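Local coordinates for outer membrane protein SusF (Bacteroides thetaiotaomicron, PDB 4FE9), which binds starch at the bacterial cell surface through its carbohydrate-binding modules, ahead of starch transport into the periplasm for degradation, at residues T32-D36 with V49-K53; G221-W227 with Y250-V254; A276-W282 with A310-W315; N369-M373 with L385-F391. All blocks are in the same frame, centred on the assembly; numbering follows the deposited sequence.

Interaction 1: T32-D36 with V49-K53; sequences TAGKD and VEIAK
Thr32 and Lys53 form a hydrogen-bonded antiparallel pair where strand 27-33 runs out beside strand 48-57 in the N-terminal domain, and the contact carries the pairing past the strand end into the turn at Gly34-Asp36. Two backbone bonds close the Thr32-Lys53 pair, and the side chains lie alongside each other, Thr32 OG1 3.8 Å from Lys53 CB. At the next step the chains draw together: Gly34 N gives a straight bond to Ile51 O (2.9 Å) but comes from above the carbonyl plane, 68° out of it, and the Gly34 and Ala52 CA atoms are 3.9 Å apart, with little room for a side chain at Gly34. Asp36 then grips Glu50 twice. Its N binds Glu50 O, while its carboxylate OD2 takes Glu50 N at 2.8 Å on the anti lone pair. The Asp36 CG sits beside its own backbone N (chi1 -60°), which turns the carboxylate back over Val49 and Glu50. An alanine here would lose that acceptor, and Glu50 N would probably be left without its mate as the turn end became freer to move. Lys35 NZ makes a salt bridge to Asp36 OD2 at 3.6 Å, and its CD packs on Glu50 OE1. A water accepts from Lys35 N and donates to Glu50 OE1 at 2.6 Å. On its other edge strand 48-57 pairs with strand 87-91 through Val49 and Ile51, whose side chains also reach Leu95 of helix 92-102, while Ala52 meets Ile117 and Val136 of strands 111-122 and 128-141.

Interaction 2: G221-W227 with Y250-V254; sequences GDNFVSW and YRFTV. With EDO (1,2-ethanediol), chain E.
Arg251 folds back over the neighbouring strand and places its guanidinium between a carboxylate and an aromatic ring. NH1 meets Asp222 OD1 in a salt bridge of 2.6 Å, the carboxylate standing at the guanidinium edge with its own plane perpendicular. The CZ lies 4.3 Å from the centroid of the Phe224 ring, almost on the ring normal, a cation-pi contact in which NE comes over the ring face toward its rim. One guanidinium face also covers the Asn223 backbone. A bend at chi2 (-147°) helps bring the arginine back across the strand. Beneath this, Asn223 and Phe252 form a hydrogen-bonded antiparallel pair, with Phe252 N 3.0 Å from Asn223 O, and the ladder extends to Val254 N on Gly221 O and Val225 N on Tyr250 O. On the face opposite Arg251, the Phe252 ring packs on Asn223, its CE1 3.6 Å from Asn223 CB, and its rim meets Val225 CG2. Tyr250 ends the contact: the edge of the Trp227 six-membered ring points at the Tyr250 face in a T-shaped stack, centroids 5.3 Å apart. Tyr250 and Arg251 both oppose Asp246 in a G1 beta bulge. Ethanediol, probably from the crystallisation liquor, binds Thr253 OG1. Strand 222-224 is an outermost strand of the first carbohydrate-binding module's sheet, with strand 251-256 next and strand 241-246 beyond it. Phe224 touches Gln100 and Glu101 of helix 92-102 and Trp227 makes a cation-pi contact with Arg106, so this edge also packs the module against the helix 92-102 region.

Interaction 3: A276-W282 with A310-W315; sequences AGDPNAW and APQANW. With GLC (alpha-D-glucopyranose), chain C; EDO (1,2-ethanediol), chain H.
Trp282 and Trp315 meet in a T-shaped aromatic pair, the edge of the Trp282 six-membered ring pointing at the face of Trp315 with the planes at 66°. CH2 of Trp282 lies 3.9 Å from Trp315 CD2 and stands over the centre of the ring system. On the other face of Trp315 lies a glucose ring, its C4 over the indole centre and its O5 3.7 Å from Trp315 CG. That CG sits beside the Trp315 backbone N (chi1 -66°), which sets the indole between protein and sugar. Apolar and backbone groups pack against Trp282: one face is covered by the Ala313-Asn314 peptide, and Ala313 CB sits 3.7 Å from Trp282 CG. Ala310 CB touches Trp282 CZ3. Ala276 CB lies against the Asn314 amide, 3.4 Å from its OD1. One hydrogen bond joins the loops, Gly277 N to Ala313 O (2.9 Å), in the carbonyl plane. Gln312 NE2 binds Asn314 O at 2.9 Å and also Gly316 O, bracing the loop around Trp315. Both indole nitrogens bind carbonyls earlier in the loop that holds 276-282, Trp282 NE1 that of Gly273 and Trp315 NE1 that of Trp272. Stacking of a sugar on an indole face is the classic carbohydrate-binding platform, here in the glycan pocket of the second module, where Lys308 and Asp318 hydrogen-bond the glucose and Trp282 backs the platform.

Interaction 4: N369-M373 with L385-F391; sequences NVYLM and LVEQDLF. With NA (sodium ion), chain I.
Asp389 ties this contact to the sodium site of the all-beta third carbohydrate-binding module, where segment 385-391 folds against strand 371-374 of an antiparallel sheet through a single beta bridge, Tyr371 to Leu390. Asp389 OD2 binds sodium at 2.2 Å, with Ser377 OG and the carbonyls of Tyr378, Gly380 and Ala383 completing the site. A water lies between the same OD2, Leu372 O and Leu385 N, taking the Leu385 N-H, and so links the metal ligand to strand 371-374. Two backbone bonds close the bridge: Phe391 N to Val370 O and Leu372 N to Asp389 O, each 2.8 Å. The Tyr371 ring is clasped from both faces. Leu390 CD1 lies over one, 3.5 Å from Tyr371 CE1, and Leu385 covers the other with its CA and CD2, while Val386 O stands at the ring edge. The ring swings back over the loop because its CG lies beside the backbone N (chi1 -68°). An alanine in its place would leave Leu385 and Leu390 without the ring they clasp, and would probably open a gap between loop and strand. Met373 SD extends this apolar patch, 3.8 Å from Leu385 CD2. On the buried side, strands 410-415 and 458-461 pack against Val370 and Phe391 through Ile414 and Leu460. There Val370 CG1 sits 3.8 Å from the Phe391 ring centroid, 6° off its normal, a CH-pi contact.

The four contacts follow one another along the chain without touching, from the sheet at the N-terminal end (interaction 1) through the three carbohydrate-binding modules. Interactions 1 and 2 are antiparallel strand pairings and both lie close to helix 92-102, though their nearest atoms are about 18 Å apart. Interaction 1 is mostly backbone and carboxylate bonding; interaction 2 adds charge and aromatic rings at a sheet edge. Interaction 3 joins two loops with a single backbone bond between them and relies on indole packing beside bound sugar. Interaction 4 combines a short bridge, apolar clasping and a metal ligand. All are partly buried, with interaction 4 alone lacking fully exposed touching residues.

Interaction 1: T32-D36 with V49-K53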
# COMPACT_ATOMS: atom_id res chain seq x y z
N THR A 32 -22.93 -18.58 26.71
CA THR A 32 -23.01 -17.18 27.17
C THR A 32 -21.61 -16.63 27.42
O THR A 32 -20.68 -17.39 27.74
CB THR A 32 -23.79 -17.07 28.49
OG1 THR A 32 -23.16 -17.92 29.46
CG2 THR A 32 -25.26 -17.52 28.30
N ALA A 33 -21.47 -15.30 27.36
CA ALA A 33 -20.17 -14.67 27.65
C ALA A 33 -19.78 -14.90 29.11
O ALA A 33 -20.64 -15.03 29.97
CB ALA A 33 -20.20 -13.13 27.32
N GLY A 34 -18.50 -15.21 29.33
CA GLY A 34 -18.00 -15.49 30.68
C GLY A 34 -18.01 -14.25 31.55
O GLY A 34 -18.26 -13.12 31.07
N LYS A 35 -17.64 -14.41 32.81
CA LYS A 35 -17.62 -13.26 33.74
C LYS A 35 -16.52 -12.22 33.43
O LYS A 35 -16.68 -11.08 33.75
CB LYS A 35 -17.55 -13.73 35.18
CG LYS A 35 -16.16 -14.17 35.65
CD LYS A 35 -16.28 -15.05 36.93
CE LYS A 35 -15.15 -14.78 37.93
NZ LYS A 35 -13.86 -14.44 37.24
N ASP A 36 -15.51 -12.59 32.65
CA ASP A 36 -14.51 -11.62 32.24
C ASP A 36 -14.82 -11.07 30.86
O ASP A 36 -14.10 -11.35 29.89
CB ASP A 36 -13.10 -12.23 32.32
CG ASP A 36 -12.72 -12.69 33.74
OD1 ASP A 36 -12.76 -11.86 34.66
OD2 ASP A 36 -12.48 -13.91 33.96
N VAL A 49 -8.45 -15.91 32.34
CA VAL A 49 -9.79 -15.32 32.38
C VAL A 49 -10.81 -16.30 31.84
O VAL A 49 -10.50 -17.10 30.96
CB VAL A 49 -9.85 -14.02 31.54
CG1 VAL A 49 -9.08 -12.88 32.26
CG2 VAL A 49 -9.23 -14.26 30.17
N GLU A 50 -12.04 -16.18 32.33
CA GLU A 50 -13.15 -16.97 31.83
C GLU A 50 -13.86 -16.19 30.79
O GLU A 50 -14.53 -15.18 31.11
CB GLU A 50 -14.14 -17.23 32.96
CG GLU A 50 -13.48 -17.37 34.31
CD GLU A 50 -14.40 -18.03 35.37
OE1 GLU A 50 -15.62 -17.74 35.39
OE2 GLU A 50 -13.89 -18.78 36.22
N ILE A 51 -13.89 -16.71 29.57
CA ILE A 51 -14.41 -15.91 28.48
C ILE A 51 -15.79 -16.36 27.97
O ILE A 51 -16.48 -15.60 27.27
CB ILE A 51 -13.40 -15.76 27.34
CG1 ILE A 51 -13.07 -17.11 26.72
CG2 ILE A 51 -12.13 -15.10 27.86
CD1 ILE A 51 -12.24 -16.99 25.44
N ALA A 52 -16.19 -17.58 28.32
CA ALA A 52 -17.44 -18.11 27.86
C ALA A 52 -17.88 -19.29 28.74
O ALA A 52 -17.08 -19.82 29.53
CB ALA A 52 -17.36 -18.51 26.38
N LYS A 53 -19.15 -19.65 28.64
CA LYS A 53 -19.70 -20.74 29.45
C LYS A 53 -20.74 -21.47 28.61
O LYS A 53 -21.44 -20.84 27.84
CB LYS A 53 -20.35 -20.17 30.72
CG LYS A 53 -20.90 -21.21 31.68
CD LYS A 53 -21.53 -20.51 32.93
CE LYS A 53 -22.20 -21.52 33.89
NZ LYS A 53 -21.49 -22.81 33.88
O HOH W 1 -17.49 -17.06 33.77

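Interaction 2: G221-W227 with Y250-V254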
# COMPACT_ATOMS: atom_id res chain seq x y z
N GLY A 221 10.55 -8.24 8.90
CA GLY A 221 10.29 -7.06 8.08
C GLY A 221 8.95 -6.38 8.34
O GLY A 221 8.59 -5.42 7.67
N ASP A 222 8.18 -6.92 9.28
CA ASP A 222 6.77 -6.48 9.43
C ASP A 222 6.22 -7.09 10.72
O ASP A 222 6.00 -8.30 10.79
CB ASP A 222 5.95 -6.92 8.21
CG ASP A 222 4.43 -6.55 8.33
OD1 ASP A 222 3.98 -5.86 9.30
OD2 ASP A 222 3.70 -6.88 7.36
N ASN A 223 6.21 -6.30 11.79
CA ASN A 223 5.86 -6.83 13.10
C ASN A 223 5.49 -5.75 14.10
O ASN A 223 5.47 -4.57 13.77
CB ASN A 223 7.00 -7.67 13.65
CG ASN A 223 6.50 -8.84 14.48
OD1 ASN A 223 5.37 -8.84 14.96
ND2 ASN A 223 7.35 -9.83 14.66
N PHE A 224 5.28 -6.15 15.34
CA PHE A 224 4.93 -5.23 16.40
C PHE A 224 6.17 -4.58 16.96
O PHE A 224 7.22 -5.21 17.07
CB PHE A 224 4.19 -5.98 17.53
CG PHE A 224 2.75 -6.31 17.20
CD1 PHE A 224 1.83 -5.29 17.03
CD2 PHE A 224 2.36 -7.63 16.92
CE1 PHE A 224 0.52 -5.58 16.61
CE2 PHE A 224 1.03 -7.93 16.60
CZ PHE A 224 0.10 -6.92 16.50
N VAL A 225 6.01 -3.37 17.46
CA VAL A 225 7.05 -2.73 18.25
C VAL A 225 6.88 -3.03 19.71
O VAL A 225 5.80 -2.84 20.25
CB VAL A 225 7.00 -1.21 18.04
CG1 VAL A 225 8.05 -0.50 18.93
CG2 VAL A 225 7.21 -0.89 16.58
N SER A 226 7.99 -3.26 20.39
CA SER A 226 7.97 -3.50 21.80
C SER A 226 8.67 -2.36 22.55
O SER A 226 9.63 -1.76 22.03
CB SER A 226 8.70 -4.81 22.10
OG SER A 226 9.00 -4.90 23.47
N TRP A 227 8.19 -2.04 23.75
CA TRP A 227 8.80 -1.03 24.57
C TRP A 227 9.29 -1.60 25.85
O TRP A 227 9.58 -0.86 26.80
CB TRP A 227 7.82 0.13 24.86
CG TRP A 227 6.48 -0.31 25.41
CD1 TRP A 227 6.15 -0.51 26.72
CD2 TRP A 227 5.30 -0.50 24.66
NE1 TRP A 227 4.82 -0.84 26.83
CE2 TRP A 227 4.27 -0.81 25.58
CE3 TRP A 227 5.00 -0.50 23.29
CZ2 TRP A 227 2.99 -1.09 25.18
CZ3 TRP A 227 3.74 -0.74 22.90
CH2 TRP A 227 2.75 -1.12 23.85
N TYR A 250 1.66 0.98 16.89
CA TYR A 250 3.00 0.40 17.29
C TYR A 250 3.42 -0.80 16.46
O TYR A 250 3.46 -1.93 16.94
CB TYR A 250 3.07 0.10 18.77
CG TYR A 250 3.41 1.30 19.57
CD1 TYR A 250 2.45 2.30 19.79
CD2 TYR A 250 4.74 1.58 19.88
CE1 TYR A 250 2.81 3.52 20.39
CE2 TYR A 250 5.10 2.79 20.50
CZ TYR A 250 4.15 3.77 20.69
OH TYR A 250 4.52 4.91 21.37
N ARG A 251 3.62 -0.55 15.19
CA ARG A 251 4.04 -1.58 14.26
C ARG A 251 5.14 -0.95 13.43
O ARG A 251 5.16 0.28 13.26
CB ARG A 251 2.89 -1.96 13.34
CG ARG A 251 2.06 -3.19 13.86
CD ARG A 251 1.50 -4.05 12.68
NE ARG A 251 1.32 -5.42 13.11
CZ ARG A 251 1.93 -6.46 12.58
NH1 ARG A 251 2.61 -6.33 11.45
NH2 ARG A 251 1.70 -7.67 13.06
N PHE A 252 5.99 -1.79 12.82
CA PHE A 252 7.05 -1.32 11.94
C PHE A 252 7.06 -2.19 10.70
O PHE A 252 6.63 -3.36 10.75
CB PHE A 252 8.38 -1.39 12.64
CG PHE A 252 8.92 -2.80 12.78
CD1 PHE A 252 8.73 -3.52 13.96
CD2 PHE A 252 9.58 -3.41 11.71
CE1 PHE A 252 9.20 -4.84 14.09
CE2 PHE A 252 10.04 -4.72 11.81
CZ PHE A 252 9.87 -5.44 12.99
N THR A 253 7.43 -1.61 9.56
CA THR A 253 7.87 -2.41 8.42
C THR A 253 9.24 -1.93 7.95
O THR A 253 9.62 -0.78 8.18
CB THR A 253 6.92 -2.28 7.26
OG1 THR A 253 6.78 -0.90 6.94
CG2 THR A 253 5.52 -2.91 7.60
N VAL A 254 9.98 -2.83 7.32
CA VAL A 254 11.15 -2.49 6.55
C VAL A 254 10.95 -3.03 5.15
O VAL A 254 10.79 -4.24 4.98
CB VAL A 254 12.38 -3.14 7.14
CG1 VAL A 254 13.63 -2.70 6.36
CG2 VAL A 254 12.52 -2.73 8.66
C1 EDO E . 3.89 -0.04 10.17
O1 EDO E . 2.62 -0.58 9.82
C2 EDO E . 4.21 1.14 9.28
O2 EDO E . 4.10 0.73 7.92

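Interaction 3: A276-W282 with A310-W315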
# COMPACT_ATOMS: atom_id res chain seq x y z
N ALA A 276 13.39 -8.73 -28.65
CA ALA A 276 13.87 -7.85 -27.58
C ALA A 276 14.42 -6.54 -28.19
O ALA A 276 14.70 -6.48 -29.38
CB ALA A 276 14.94 -8.55 -26.76
N GLY A 277 14.35 -5.46 -27.42
CA GLY A 277 14.97 -4.18 -27.83
C GLY A 277 14.24 -3.44 -28.93
O GLY A 277 14.48 -2.27 -29.16
N ASP A 278 13.29 -4.09 -29.56
CA ASP A 278 12.63 -3.49 -30.70
C ASP A 278 11.58 -2.44 -30.30
O ASP A 278 10.52 -2.79 -29.75
CB ASP A 278 12.00 -4.57 -31.59
CG ASP A 278 11.87 -4.13 -33.02
OD1 ASP A 278 11.64 -2.92 -33.24
OD2 ASP A 278 12.05 -4.98 -33.92
N PRO A 279 11.82 -1.16 -30.63
CA PRO A 279 10.82 -0.12 -30.36
C PRO A 279 9.48 -0.49 -30.98
O PRO A 279 8.46 0.17 -30.73
CB PRO A 279 11.40 1.12 -31.06
CG PRO A 279 12.49 0.60 -31.96
CD PRO A 279 13.01 -0.63 -31.31
N ASN A 280 9.50 -1.54 -31.79
CA ASN A 280 8.28 -2.07 -32.39
C ASN A 280 7.51 -2.98 -31.42
O ASN A 280 6.29 -2.89 -31.31
CB ASN A 280 8.60 -2.81 -33.71
CG ASN A 280 8.83 -1.83 -34.89
OD1 ASN A 280 8.13 -0.81 -35.02
ND2 ASN A 280 9.84 -2.13 -35.70
N ALA A 281 8.25 -3.75 -30.63
CA ALA A 281 7.64 -4.64 -29.67
C ALA A 281 7.47 -4.02 -28.24
O ALA A 281 6.67 -4.50 -27.45
CB ALA A 281 8.42 -5.92 -29.60
N TRP A 282 8.26 -2.97 -27.94
CA TRP A 282 8.35 -2.41 -26.55
C TRP A 282 8.18 -0.91 -26.54
O TRP A 282 8.97 -0.20 -27.16
CB TRP A 282 9.68 -2.76 -25.93
CG TRP A 282 9.91 -4.19 -25.80
CD1 TRP A 282 10.45 -5.01 -26.73
CD2 TRP A 282 9.47 -5.04 -24.72
NE1 TRP A 282 10.44 -6.31 -26.29
CE2 TRP A 282 9.86 -6.35 -25.04
CE3 TRP A 282 8.84 -4.79 -23.49
CZ2 TRP A 282 9.68 -7.42 -24.16
CZ3 TRP A 282 8.67 -5.85 -22.61
CH2 TRP A 282 9.03 -7.16 -22.98
N ALA A 310 7.64 -4.05 -18.08
CA ALA A 310 8.97 -4.56 -17.66
C ALA A 310 9.97 -3.41 -17.48
O ALA A 310 9.84 -2.37 -18.14
CB ALA A 310 9.51 -5.55 -18.69
N PRO A 311 11.04 -3.65 -16.71
CA PRO A 311 11.97 -2.59 -16.44
C PRO A 311 13.07 -2.47 -17.53
O PRO A 311 13.99 -1.69 -17.37
CB PRO A 311 12.58 -3.02 -15.10
CG PRO A 311 12.56 -4.47 -15.14
CD PRO A 311 11.28 -4.83 -15.86
N GLN A 312 13.01 -3.32 -18.56
CA GLN A 312 13.78 -3.13 -19.77
C GLN A 312 12.90 -3.57 -20.94
O GLN A 312 11.76 -3.98 -20.72
CB GLN A 312 15.06 -3.93 -19.73
CG GLN A 312 14.85 -5.47 -19.73
CD GLN A 312 14.37 -6.01 -18.38
OE1 GLN A 312 15.06 -5.85 -17.37
NE2 GLN A 312 13.30 -6.79 -18.40
N ALA A 313 13.39 -3.37 -22.18
CA ALA A 313 12.64 -3.69 -23.39
C ALA A 313 12.79 -5.19 -23.69
O ALA A 313 13.36 -5.58 -24.70
CB ALA A 313 13.13 -2.84 -24.59
N ASN A 314 12.35 -6.02 -22.74
CA ASN A 314 12.53 -7.45 -22.81
C ASN A 314 11.87 -8.10 -21.60
O ASN A 314 11.56 -7.41 -20.61
CB ASN A 314 14.01 -7.81 -22.84
CG ASN A 314 14.26 -9.20 -23.39
OD1 ASN A 314 13.37 -9.80 -23.99
ND2 ASN A 314 15.47 -9.69 -23.24
N TRP A 315 11.68 -9.43 -21.66
CA TRP A 315 11.04 -10.16 -20.55
C TRP A 315 12.01 -10.29 -19.39
O TRP A 315 13.23 -10.21 -19.59
CB TRP A 315 10.56 -11.54 -21.02
CG TRP A 315 9.47 -11.44 -22.02
CD1 TRP A 315 9.59 -11.66 -23.37
CD2 TRP A 315 8.21 -10.80 -21.84
NE1 TRP A 315 8.40 -11.39 -24.00
CE2 TRP A 315 7.56 -10.80 -23.09
CE3 TRP A 315 7.53 -10.29 -20.73
CZ2 TRP A 315 6.27 -10.34 -23.25
CZ3 TRP A 315 6.27 -9.81 -20.90
CH2 TRP A 315 5.66 -9.79 -22.16
C1 GLC C . 7.83 -14.54 -19.42
C2 GLC C . 6.75 -13.56 -18.99
C3 GLC C . 5.43 -13.87 -19.66
C4 GLC C . 5.61 -13.91 -21.16
C5 GLC C . 6.71 -14.87 -21.52
C6 GLC C . 6.95 -14.88 -23.03
O2 GLC C . 6.58 -13.66 -17.58
O3 GLC C . 4.43 -12.90 -19.31
O4 GLC C . 4.43 -14.38 -21.76
O5 GLC C . 7.93 -14.54 -20.85
O6 GLC C . 7.99 -15.82 -23.29
C1 EDO H . 17.83 -5.76 -22.03
O1 EDO H . 17.34 -4.78 -22.98
C2 EDO H . 17.73 -7.17 -22.65
O2 EDO H . 17.51 -8.15 -21.62

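Interaction 4: N369-M373 with L385-F391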
# COMPACT_ATOMS: atom_id res chain seq x y z
N ASN A 369 -6.56 13.13 -20.83
CA ASN A 369 -6.75 14.59 -20.84
C ASN A 369 -5.42 15.32 -21.02
O ASN A 369 -4.57 15.31 -20.11
CB ASN A 369 -7.38 15.05 -19.55
CG ASN A 369 -8.81 14.62 -19.42
OD1 ASN A 369 -9.40 14.13 -20.37
ND2 ASN A 369 -9.30 14.60 -18.20
N VAL A 370 -5.21 15.87 -22.21
CA VAL A 370 -4.01 16.67 -22.49
C VAL A 370 -4.40 18.13 -22.46
O VAL A 370 -5.50 18.49 -22.91
CB VAL A 370 -3.43 16.32 -23.85
CG1 VAL A 370 -2.18 17.19 -24.17
CG2 VAL A 370 -3.09 14.90 -23.92
N TYR A 371 -3.56 18.96 -21.86
CA TYR A 371 -3.93 20.34 -21.60
C TYR A 371 -2.94 21.34 -22.19
O TYR A 371 -1.72 21.23 -21.98
CB TYR A 371 -4.06 20.59 -20.13
CG TYR A 371 -5.23 19.88 -19.45
CD1 TYR A 371 -6.47 20.50 -19.34
CD2 TYR A 371 -5.02 18.67 -18.76
CE1 TYR A 371 -7.49 19.93 -18.59
CE2 TYR A 371 -6.03 18.08 -18.04
CZ TYR A 371 -7.27 18.72 -17.95
OH TYR A 371 -8.28 18.13 -17.24
N LEU A 372 -3.48 22.39 -22.80
CA LEU A 372 -2.73 23.59 -23.09
C LEU A 372 -2.50 24.41 -21.83
O LEU A 372 -3.42 24.61 -21.02
CB LEU A 372 -3.44 24.43 -24.15
CG LEU A 372 -2.59 25.47 -24.87
CD1 LEU A 372 -1.53 24.77 -25.78
CD2 LEU A 372 -3.49 26.41 -25.70
N MET A 373 -1.27 24.86 -21.64
CA MET A 373 -0.93 25.64 -20.46
C MET A 373 -0.21 26.91 -20.87
O MET A 373 0.50 26.94 -21.87
CB MET A 373 -0.02 24.83 -19.52
CG MET A 373 -0.60 23.49 -19.13
SD MET A 373 -1.81 23.71 -17.83
CE MET A 373 -0.84 24.47 -16.51
N LEU A 385 -5.36 23.91 -16.25
CA LEU A 385 -5.94 22.57 -16.33
C LEU A 385 -7.48 22.64 -16.43
O LEU A 385 -8.17 21.79 -15.88
CB LEU A 385 -5.51 21.71 -15.11
CG LEU A 385 -4.04 21.31 -14.89
CD1 LEU A 385 -3.92 20.35 -13.67
CD2 LEU A 385 -3.43 20.68 -16.11
N VAL A 386 -8.00 23.68 -17.08
CA VAL A 386 -9.45 23.87 -17.15
C VAL A 386 -10.00 23.34 -18.44
O VAL A 386 -9.26 22.87 -19.31
CB VAL A 386 -9.84 25.34 -16.96
CG1 VAL A 386 -9.64 25.76 -15.52
CG2 VAL A 386 -9.02 26.24 -17.92
N GLU A 387 -11.33 23.21 -18.48
CA GLU A 387 -12.03 22.55 -19.59
C GLU A 387 -11.68 23.15 -20.98
O GLU A 387 -11.59 22.44 -21.97
CB GLU A 387 -13.55 22.63 -19.35
CG GLU A 387 -14.40 21.74 -20.25
CD GLU A 387 -15.89 21.72 -19.81
OE1 GLU A 387 -16.28 22.60 -19.00
OE2 GLU A 387 -16.64 20.80 -20.24
N GLN A 388 -11.53 24.47 -21.03
CA GLN A 388 -11.23 25.16 -22.30
C GLN A 388 -9.83 24.83 -22.84
O GLN A 388 -9.59 24.88 -24.07
CB GLN A 388 -11.35 26.67 -22.12
CG GLN A 388 -12.65 27.11 -21.45
CD GLN A 388 -12.69 26.74 -20.01
OE1 GLN A 388 -12.39 25.60 -19.65
NE2 GLN A 388 -13.02 27.70 -19.15
N ASP A 389 -8.91 24.51 -21.92
CA ASP A 389 -7.52 24.24 -22.30
C ASP A 389 -7.32 22.76 -22.66
O ASP A 389 -6.25 22.36 -23.14
CB ASP A 389 -6.57 24.73 -21.20
CG ASP A 389 -6.56 26.27 -21.07
OD1 ASP A 389 -6.99 26.95 -22.02
OD2 ASP A 389 -6.10 26.81 -20.05
N LEU A 390 -8.42 22.01 -22.66
CA LEU A 390 -8.39 20.57 -22.98
C LEU A 390 -8.25 20.29 -24.47
O LEU A 390 -8.84 20.97 -25.28
CB LEU A 390 -9.66 19.92 -22.42
CG LEU A 390 -9.69 18.42 -22.30
CD1 LEU A 390 -9.06 18.02 -21.00
CD2 LEU A 390 -11.15 17.91 -22.38
N PHE A 391 -7.43 19.30 -24.84
CA PHE A 391 -7.25 18.95 -26.23
C PHE A 391 -8.41 18.01 -26.59
O PHE A 391 -8.65 17.02 -25.88
CB PHE A 391 -5.94 18.16 -26.44
CG PHE A 391 -4.70 19.02 -26.67
CD1 PHE A 391 -3.76 18.63 -27.60
CD2 PHE A 391 -4.34 20.00 -25.75
CE1 PHE A 391 -2.53 19.30 -27.72
CE2 PHE A 391 -3.14 20.73 -25.91
CZ PHE A 391 -2.24 20.36 -26.89
NA NA I . -5.34 28.59 -19.06
O HOH W 2 -7.14 15.73 -23.98
O HOH W 3 -4.51 25.48 -18.51